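Protein FLUORESCENT IN BLUE LIGHT, chloroplastic (Arabidopsis thaliana, PDB 4YVO) negatively regulates tetrapyrrole and chlorophyll biosynthesis in chloroplasts, its tetratricopeptide repeat domain, the part described here, mediating complex formation with glutamyl-tRNA reductase. Local coordinates at residues K107-L119 with I131-L145. Numbering follows the deposited sequence. Where two conformers were deposited one is given.
Sequences KYREAIQYHSMVL and ITEAYGAIADCYTEL
Tyr108 lays one ring face against Glu144, whose CB stands 3.5 Å from the ring centroid and only 10° off the normal; the methylenes of Glu144 suit a ring face, and this exposed residue keeps its carboxylate away from the apolar core. Leu145 CG closes on Tyr108 CB, and Cys141 SG lies at the ring edge. An alanine in place of Tyr108 would probably leave the methylenes of Glu144 without their flat partner and open a gap beside Cys141. The small Cys141 lets the helices come near: its CB meets Ile112 CG1 at a tight 3.4 Å, while SG rests on Ala111 CB. With Ile112 CG1 anti to the carbonyl carbon (chi1 -69°), CD1 lies 3.6 Å from the Tyr142 ring centroid, over its face, a CH-pi contact. Ala137 CB likewise sits over one face of His115, a buried polar ring whose NE2 is satisfied by a hydrogen bond to Gln103. Leu119 is a knob among Ile131, Ala134, Tyr135 and Ile138, meeting Ile138 tip to tip. Tyr114 turns to helix 88-104. The axes approach to 8.9 Å, nearly antiparallel at 155°; the packing joins the second helix of TPR 2 to the first of TPR 3, as in a tetratricopeptide repeat solenoid.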
ATOM      1  N   LYS A 107      -9.586   9.089   1.963  1.00 13.89           N
ATOM      2  CA  LYS A 107     -10.332   7.858   2.205  1.00 13.06           C
ATOM      3  C   LYS A 107      -9.507   6.917   3.073  1.00 13.68           C
ATOM      4  O   LYS A 107      -8.959   5.912   2.603  1.00 14.19           O
ATOM      5  CB  LYS A 107     -10.721   7.205   0.874  1.00 15.19           C
ATOM      6  CG  LYS A 107     -11.707   8.049   0.080  1.00 17.28           C
ATOM      7  CD  LYS A 107     -11.955   7.516  -1.319  1.00 22.08           C
ATOM      8  CE  LYS A 107     -12.894   8.446  -2.075  1.00 25.47           C
ATOM      9  NZ  LYS A 107     -13.011   8.104  -3.522  1.00 32.31           N
ATOM     10  N   TYR A 108      -9.412   7.264   4.352  1.00 14.43           N
ATOM     11  CA  TYR A 108      -8.471   6.606   5.255  1.00 14.92           C
ATOM     12  C   TYR A 108      -8.830   5.176   5.645  1.00 15.18           C
ATOM     13  O   TYR A 108      -7.937   4.346   5.808  1.00 14.06           O
ATOM     14  CB  TYR A 108      -8.217   7.476   6.491  1.00 15.10           C
ATOM     15  CG  TYR A 108      -7.712   8.843   6.109  1.00 14.47           C
ATOM     16  CD1 TYR A 108      -6.435   9.005   5.579  1.00 15.75           C
ATOM     17  CD2 TYR A 108      -8.514   9.969   6.250  1.00 18.37           C
ATOM     18  CE1 TYR A 108      -5.967  10.248   5.211  1.00 18.18           C
ATOM     19  CE2 TYR A 108      -8.051  11.220   5.884  1.00 21.45           C
ATOM     20  CZ  TYR A 108      -6.778  11.351   5.363  1.00 20.99           C
ATOM     21  OH  TYR A 108      -6.319  12.595   5.000  1.00 26.17           O
ATOM     22  N   ARG A 109     -10.113   4.874   5.804  1.00 17.22           N
ATOM     23  CA  ARG A 109     -10.530   3.509   6.112  0.70 18.78           C
ATOM     24  C   ARG A 109     -10.237   2.555   4.963  1.00 17.52           C
ATOM     25  O   ARG A 109      -9.707   1.464   5.169  1.00 18.48           O
ATOM     26  CB  ARG A 109     -12.011   3.452   6.505  0.70 22.72           C
ATOM     27  CG  ARG A 109     -12.211   3.650   7.992  0.70 25.47           C
ATOM     28  CD  ARG A 109     -13.681   3.702   8.406  0.70 26.77           C
ATOM     29  NE  ARG A 109     -13.950   4.894   9.208  0.70 29.62           N
ATOM     30  CZ  ARG A 109     -13.553   5.056  10.466  0.70 28.87           C
ATOM     31  NH1 ARG A 109     -12.870   4.098  11.082  0.70 26.93           N
ATOM     32  NH2 ARG A 109     -13.834   6.181  11.111  0.70 30.83           N
ATOM     33  N   GLU A 110     -10.585   2.969   3.754  1.00 16.58           N
ATOM     34  CA  GLU A 110     -10.279   2.157   2.588  1.00 17.30           C
ATOM     35  C   GLU A 110      -8.766   2.009   2.456  1.00 13.79           C
ATOM     36  O   GLU A 110      -8.269   0.940   2.112  1.00 13.83           O
ATOM     37  CB  GLU A 110     -10.851   2.775   1.312  1.00 22.08           C
ATOM     38  CG  GLU A 110     -12.364   2.776   1.220  1.00 31.91           C
ATOM     39  CD  GLU A 110     -12.841   3.406  -0.068  1.00 38.51           C
ATOM     40  OE1 GLU A 110     -12.321   3.024  -1.142  1.00 40.82           O
ATOM     41  OE2 GLU A 110     -13.720   4.294  -0.008  1.00 42.97           O
ATOM     42  N   ALA A 111      -8.027   3.079   2.732  1.00 11.23           N
ATOM     43  CA  ALA A 111      -6.568   3.024   2.625  1.00 10.04           C
ATOM     44  C   ALA A 111      -5.993   1.951   3.544  1.00  9.94           C
ATOM     45  O   ALA A 111      -5.119   1.177   3.142  1.00  9.67           O
ATOM     46  CB  ALA A 111      -5.953   4.386   2.929  1.00  9.40           C
ATOM     47  N   ILE A 112      -6.508   1.883   4.768  1.00  9.71           N
ATOM     48  CA  ILE A 112      -6.058   0.876   5.727  1.00 10.61           C
ATOM     49  C   ILE A 112      -6.273  -0.538   5.202  1.00 10.81           C
ATOM     50  O   ILE A 112      -5.424  -1.406   5.391  1.00 11.65           O
ATOM     51  CB  ILE A 112      -6.720   1.062   7.114  1.00 11.59           C
ATOM     52  CG1 ILE A 112      -6.181   2.334   7.768  1.00 11.92           C
ATOM     53  CG2 ILE A 112      -6.460  -0.139   8.027  1.00 13.86           C
ATOM     54  CD1 ILE A 112      -7.029   2.839   8.928  1.00 12.59           C
ATOM     55  N   GLN A 113      -7.393  -0.763   4.514  1.00 11.04           N
ATOM     56  CA  GLN A 113      -7.658  -2.067   3.904  1.00 12.34           C
ATOM     57  C   GLN A 113      -6.498  -2.492   2.997  1.00 10.51           C
ATOM     58  O   GLN A 113      -6.040  -3.634   3.043  1.00 11.28           O
ATOM     59  CB  GLN A 113      -8.967  -2.045   3.102  1.00 16.32           C
ATOM     60  CG  GLN A 113      -9.199  -3.296   2.269  1.00 24.37           C
ATOM     61  CD  GLN A 113     -10.377  -3.170   1.317  1.00 32.46           C
ATOM     62  OE1 GLN A 113     -11.159  -2.220   1.393  1.00 37.16           O
ATOM     63  NE2 GLN A 113     -10.505  -4.132   0.408  1.00 33.52           N
ATOM     64  N   TYR A 114      -6.013  -1.566   2.176  1.00  9.28           N
ATOM     65  CA  TYR A 114      -4.965  -1.909   1.218  1.00  8.85           C
ATOM     66  C   TYR A 114      -3.567  -1.971   1.828  1.00  7.69           C
ATOM     67  O   TYR A 114      -2.805  -2.888   1.528  1.00  8.83           O
ATOM     68  CB  TYR A 114      -5.040  -1.021  -0.028  1.00  9.34           C
ATOM     69  CG  TYR A 114      -6.208  -1.449  -0.890  1.00 10.20           C
ATOM     70  CD1 TYR A 114      -6.151  -2.622  -1.633  1.00 12.10           C
ATOM     71  CD2 TYR A 114      -7.391  -0.725  -0.909  1.00 13.46           C
ATOM     72  CE1 TYR A 114      -7.219  -3.043  -2.398  1.00 15.69           C
ATOM     73  CE2 TYR A 114      -8.470  -1.144  -1.675  1.00 16.34           C
ATOM     74  CZ  TYR A 114      -8.375  -2.305  -2.414  1.00 17.62           C
ATOM     75  OH  TYR A 114      -9.441  -2.730  -3.182  1.00 22.10           O
ATOM     76  N   HIS A 115      -3.230  -1.033   2.706  1.00  7.93           N
ATOM     77  CA  HIS A 115      -1.959  -1.157   3.412  1.00  8.06           C
ATOM     78  C   HIS A 115      -1.920  -2.441   4.248  1.00  8.07           C
ATOM     79  O   HIS A 115      -0.864  -3.061   4.408  1.00  8.81           O
ATOM     80  CB  HIS A 115      -1.680   0.060   4.294  1.00  8.15           C
ATOM     81  CG  HIS A 115      -1.434   1.310   3.526  1.00  8.75           C
ATOM     82  ND1 HIS A 115      -0.417   1.454   2.602  1.00  9.69           N
ATOM     83  CD2 HIS A 115      -2.079   2.518   3.558  1.00  9.78           C
ATOM     84  CE1 HIS A 115      -0.448   2.664   2.102  1.00 10.03           C
ATOM     85  NE2 HIS A 115      -1.432   3.331   2.644  1.00  9.24           N
ATOM     86  N   SER A 116      -3.073  -2.841   4.782  1.00  8.67           N
ATOM     87  CA  SER A 116      -3.135  -4.068   5.572  1.00  9.67           C
ATOM     88  C   SER A 116      -2.834  -5.293   4.720  1.00  9.63           C
ATOM     89  O   SER A 116      -2.293  -6.271   5.219  1.00 10.31           O
ATOM     90  CB  SER A 116      -4.486  -4.220   6.272  1.00 11.58           C
ATOM     91  OG  SER A 116      -4.636  -3.202   7.248  1.00 13.70           O
ATOM     92  N   MET A 117      -3.162  -5.226   3.430  1.00  9.14           N
ATOM     93  CA  MET A 117      -2.834  -6.321   2.518  1.00 10.35           C
ATOM     94  C   MET A 117      -1.329  -6.512   2.409  1.00  9.58           C
ATOM     95  O   MET A 117      -0.857  -7.639   2.288  1.00 10.82           O
ATOM     96  CB  MET A 117      -3.390  -6.076   1.121  1.00 14.06           C
ATOM     97  CG  MET A 117      -4.861  -6.272   0.982  1.00 18.24           C
ATOM     98  SD  MET A 117      -5.302  -6.001  -0.732  1.00 21.10           S
ATOM     99  CE  MET A 117      -4.245  -7.182  -1.556  1.00 25.66           C
ATOM    100  N   VAL A 118      -0.578  -5.416   2.422  1.00  8.83           N
ATOM    101  CA  VAL A 118       0.876  -5.513   2.395  1.00  8.80           C
ATOM    102  C   VAL A 118       1.341  -6.370   3.570  1.00  8.44           C
ATOM    103  O   VAL A 118       2.147  -7.289   3.405  1.00 10.08           O
ATOM    104  CB  VAL A 118       1.563  -4.129   2.449  1.00  8.96           C
ATOM    105  CG1 VAL A 118       3.073  -4.291   2.502  1.00 11.81           C
ATOM    106  CG2 VAL A 118       1.152  -3.286   1.248  1.00 10.57           C
ATOM    107  N   LEU A 119       0.795  -6.092   4.749  1.00  9.35           N
ATOM    108  CA  LEU A 119       1.144  -6.857   5.947  1.00  9.67           C
ATOM    109  C   LEU A 119       0.703  -8.317   5.837  1.00  9.87           C
ATOM    110  O   LEU A 119       1.448  -9.240   6.186  1.00 10.80           O
ATOM    111  CB  LEU A 119       0.521  -6.225   7.194  1.00  9.46           C
ATOM    112  CG  LEU A 119       0.953  -4.774   7.455  1.00 10.18           C
ATOM    113  CD1 LEU A 119       0.301  -4.274   8.731  1.00 11.58           C
ATOM    114  CD2 LEU A 119       2.470  -4.626   7.534  1.00 10.65           C
ATOM    115  N   ILE A 131       6.867  -3.819   4.679  1.00  9.24           N
ATOM    116  CA  ILE A 131       6.046  -3.751   5.881  0.53  8.40           C
ATOM    117  C   ILE A 131       6.332  -2.546   6.750  1.00  8.28           C
ATOM    118  O   ILE A 131       5.377  -1.989   7.287  1.00  8.09           O
ATOM    119  CB  ILE A 131       5.945  -5.042   6.704  0.53  8.61           C
ATOM    120  CG1 ILE A 131       7.226  -5.350   7.476  0.53  9.28           C
ATOM    121  CG2 ILE A 131       5.540  -6.182   5.830  0.53  7.26           C
ATOM    122  CD1 ILE A 131       6.972  -6.378   8.570  0.53  9.16           C
ATOM    123  N   THR A 132       7.573  -2.071   6.823  1.00  9.06           N
ATOM    124  CA  THR A 132       7.856  -0.873   7.610  1.00  9.45           C
ATOM    125  C   THR A 132       7.026   0.319   7.138  1.00  9.10           C
ATOM    126  O   THR A 132       6.365   0.999   7.933  1.00  9.08           O
ATOM    127  CB  THR A 132       9.348  -0.515   7.561  1.00 11.39           C
ATOM    128  OG1 THR A 132      10.111  -1.672   7.912  1.00 13.02           O
ATOM    129  CG2 THR A 132       9.665   0.632   8.527  1.00 12.90           C
ATOM    130  N   GLU A 133       7.043   0.557   5.837  1.00  8.21           N
ATOM    131  CA  GLU A 133       6.281   1.653   5.263  1.00  8.64           C
ATOM    132  C   GLU A 133       4.783   1.483   5.522  1.00  7.75           C
ATOM    133  O   GLU A 133       4.074   2.458   5.798  1.00  9.02           O
ATOM    134  CB  GLU A 133       6.536   1.737   3.761  1.00 11.01           C
ATOM    135  CG  GLU A 133       5.881   2.926   3.126  1.00 14.24           C
ATOM    136  CD  GLU A 133       6.231   3.070   1.663  1.00 18.75           C
ATOM    137  OE1 GLU A 133       7.155   2.368   1.189  1.00 22.71           O
ATOM    138  OE2 GLU A 133       5.581   3.892   0.987  1.00 20.03           O
ATOM    139  N   ALA A 134       4.299   0.249   5.442  1.00  7.40           N
ATOM    140  CA  ALA A 134       2.884  -0.011   5.685  1.00  7.05           C
ATOM    141  C   ALA A 134       2.480   0.321   7.123  1.00  6.95           C
ATOM    142  O   ALA A 134       1.408   0.885   7.351  1.00  7.73           O
ATOM    143  CB  ALA A 134       2.529  -1.444   5.333  1.00  8.69           C
ATOM    144  N   TYR A 135       3.321  -0.019   8.095  1.00  6.98           N
ATOM    145  CA  TYR A 135       3.002   0.323   9.483  1.00  7.16           C
ATOM    146  C   TYR A 135       2.842   1.828   9.652  1.00  7.38           C
ATOM    147  O   TYR A 135       1.907   2.295  10.308  1.00  9.14           O
ATOM    148  CB  TYR A 135       4.088  -0.146  10.446  1.00  7.92           C
ATOM    149  CG  TYR A 135       4.157  -1.630  10.706  1.00  7.48           C
ATOM    150  CD1 TYR A 135       3.013  -2.394  10.890  1.00 10.76           C
ATOM    151  CD2 TYR A 135       5.380  -2.264  10.784  1.00 10.45           C
ATOM    152  CE1 TYR A 135       3.095  -3.751  11.152  1.00 12.33           C
ATOM    153  CE2 TYR A 135       5.473  -3.607  11.047  1.00 11.75           C
ATOM    154  CZ  TYR A 135       4.339  -4.350  11.229  1.00 10.47           C
ATOM    155  OH  TYR A 135       4.472  -5.692  11.491  1.00 12.86           O
ATOM    156  N   GLY A 136       3.774   2.588   9.084  1.00  7.47           N
ATOM    157  CA  GLY A 136       3.734   4.030   9.205  1.00  8.06           C
ATOM    158  C   GLY A 136       2.514   4.619   8.517  1.00  7.08           C
ATOM    159  O   GLY A 136       1.892   5.548   9.039  1.00  9.32           O
ATOM    160  N   ALA A 137       2.163   4.080   7.349  1.00  7.19           N
ATOM    161  CA  ALA A 137       1.012   4.579   6.602  1.00  7.88           C
ATOM    162  C   ALA A 137      -0.287   4.287   7.358  1.00  7.68           C
ATOM    163  O   ALA A 137      -1.174   5.140   7.445  1.00  8.63           O
ATOM    164  CB  ALA A 137       0.974   3.963   5.219  1.00  8.10           C
ATOM    165  N   ILE A 138      -0.384   3.093   7.940  1.00  7.67           N
ATOM    166  CA  ILE A 138      -1.572   2.720   8.695  1.00  8.29           C
ATOM    167  C   ILE A 138      -1.704   3.603   9.929  1.00  8.44           C
ATOM    168  O   ILE A 138      -2.805   4.052  10.262  1.00  9.59           O
ATOM    169  CB  ILE A 138      -1.552   1.218   9.068  1.00  8.03           C
ATOM    170  CG1 ILE A 138      -1.741   0.376   7.800  1.00  9.27           C
ATOM    171  CG2 ILE A 138      -2.637   0.892  10.096  1.00  9.80           C
ATOM    172  CD1 ILE A 138      -1.326  -1.076   7.954  1.00  9.99           C
ATOM    173  N   ALA A 139      -0.581   3.858  10.601  1.00  8.45           N
ATOM    174  CA  ALA A 139      -0.581   4.766  11.747  1.00  9.68           C
ATOM    175  C   ALA A 139      -1.107   6.142  11.340  1.00 10.42           C
ATOM    176  O   ALA A 139      -1.939   6.728  12.035  1.00 12.02           O
ATOM    177  CB  ALA A 139       0.822   4.883  12.351  1.00  9.93           C
ATOM    178  N   ASP A 140      -0.616   6.650  10.211  1.00 10.00           N
ATOM    179  CA  ASP A 140      -1.054   7.944   9.692  1.00 10.42           C
ATOM    180  C   ASP A 140      -2.554   7.966   9.396  1.00  9.60           C
ATOM    181  O   ASP A 140      -3.246   8.953   9.680  1.00 12.21           O
ATOM    182  CB  ASP A 140      -0.273   8.313   8.428  1.00 10.56           C
ATOM    183  CG  ASP A 140       1.186   8.622   8.708  1.00 13.97           C
ATOM    184  OD1 ASP A 140       1.549   8.843   9.886  1.00 17.21           O
ATOM    185  OD2 ASP A 140       1.978   8.660   7.742  1.00 14.42           O
ATOM    186  N   CYS A 141      -3.056   6.871   8.824  1.00  8.71           N
ATOM    187  CA  CYS A 141      -4.485   6.758   8.546  1.00  8.97           C
ATOM    188  C   CYS A 141      -5.317   6.794   9.824  1.00 10.62           C
ATOM    189  O   CYS A 141      -6.316   7.514   9.898  1.00 12.10           O
ATOM    190  CB  CYS A 141      -4.795   5.482   7.762  1.00 10.56           C
ATOM    191  SG  CYS A 141      -4.217   5.487   6.061  1.00 11.23           S
ATOM    192  N   TYR A 142      -4.909   6.020  10.829  1.00 10.37           N
ATOM    193  CA  TYR A 142      -5.645   5.991  12.086  1.00 11.55           C
ATOM    194  C   TYR A 142      -5.601   7.354  12.777  1.00 13.65           C
ATOM    195  O   TYR A 142      -6.571   7.764  13.403  1.00 14.35           O
ATOM    196  CB  TYR A 142      -5.130   4.883  13.010  1.00 11.51           C
ATOM    197  CG  TYR A 142      -5.685   3.512  12.691  1.00 10.42           C
ATOM    198  CD1 TYR A 142      -7.056   3.279  12.666  1.00 13.37           C
ATOM    199  CD2 TYR A 142      -4.840   2.436  12.453  1.00 11.56           C
ATOM    200  CE1 TYR A 142      -7.562   2.024  12.378  1.00 14.21           C
ATOM    201  CE2 TYR A 142      -5.339   1.174  12.174  1.00 13.08           C
ATOM    202  CZ  TYR A 142      -6.698   0.971  12.137  1.00 13.62           C
ATOM    203  OH  TYR A 142      -7.187  -0.289  11.856  1.00 16.72           O
ATOM    204  N   THR A 143      -4.482   8.060  12.641  1.00 12.17           N
ATOM    205  CA  THR A 143      -4.380   9.415  13.178  1.00 13.41           C
ATOM    206  C   THR A 143      -5.413  10.349  12.539  1.00 14.16           C
ATOM    207  O   THR A 143      -6.097  11.105  13.234  1.00 16.67           O
ATOM    208  CB  THR A 143      -2.959   9.986  13.001  1.00 14.76           C
ATOM    209  OG1 THR A 143      -2.032   9.184  13.743  1.00 15.47           O
ATOM    210  CG2 THR A 143      -2.889  11.428  13.496  1.00 17.12           C
ATOM    211  N   GLU A 144      -5.543  10.288  11.217  1.00 14.27           N
ATOM    212  CA  GLU A 144      -6.549  11.101  10.539  1.00 14.77           C
ATOM    213  C   GLU A 144      -7.977  10.726  10.938  1.00 15.70           C
ATOM    214  O   GLU A 144      -8.873  11.567  10.912  1.00 19.27           O
ATOM    215  CB  GLU A 144      -6.387  11.028   9.021  1.00 16.14           C
ATOM    216  CG  GLU A 144      -5.043  11.529   8.530  1.00 17.71           C
ATOM    217  CD  GLU A 144      -4.814  12.993   8.845  1.00 24.86           C
ATOM    218  OE1 GLU A 144      -5.799  13.763   8.902  1.00 28.10           O
ATOM    219  OE2 GLU A 144      -3.639  13.378   9.032  1.00 31.74           O
ATOM    220  N   LEU A 145      -8.181   9.466  11.312  1.00 14.07           N
ATOM    221  CA  LEU A 145      -9.493   8.991  11.731  1.00 14.80           C
ATOM    222  C   LEU A 145      -9.762   9.275  13.205  1.00 17.61           C
ATOM    223  O   LEU A 145     -10.861   9.030  13.696  1.00 18.82           O
ATOM    224  CB  LEU A 145      -9.627   7.494  11.459  1.00 15.35           C
ATOM    225  CG  LEU A 145      -9.643   7.114   9.979  1.00 15.30           C
ATOM    226  CD1 LEU A 145      -9.509   5.609   9.821  1.00 16.85           C
ATOM    227  CD2 LEU A 145     -10.930   7.620   9.333  1.00 17.94           C
TER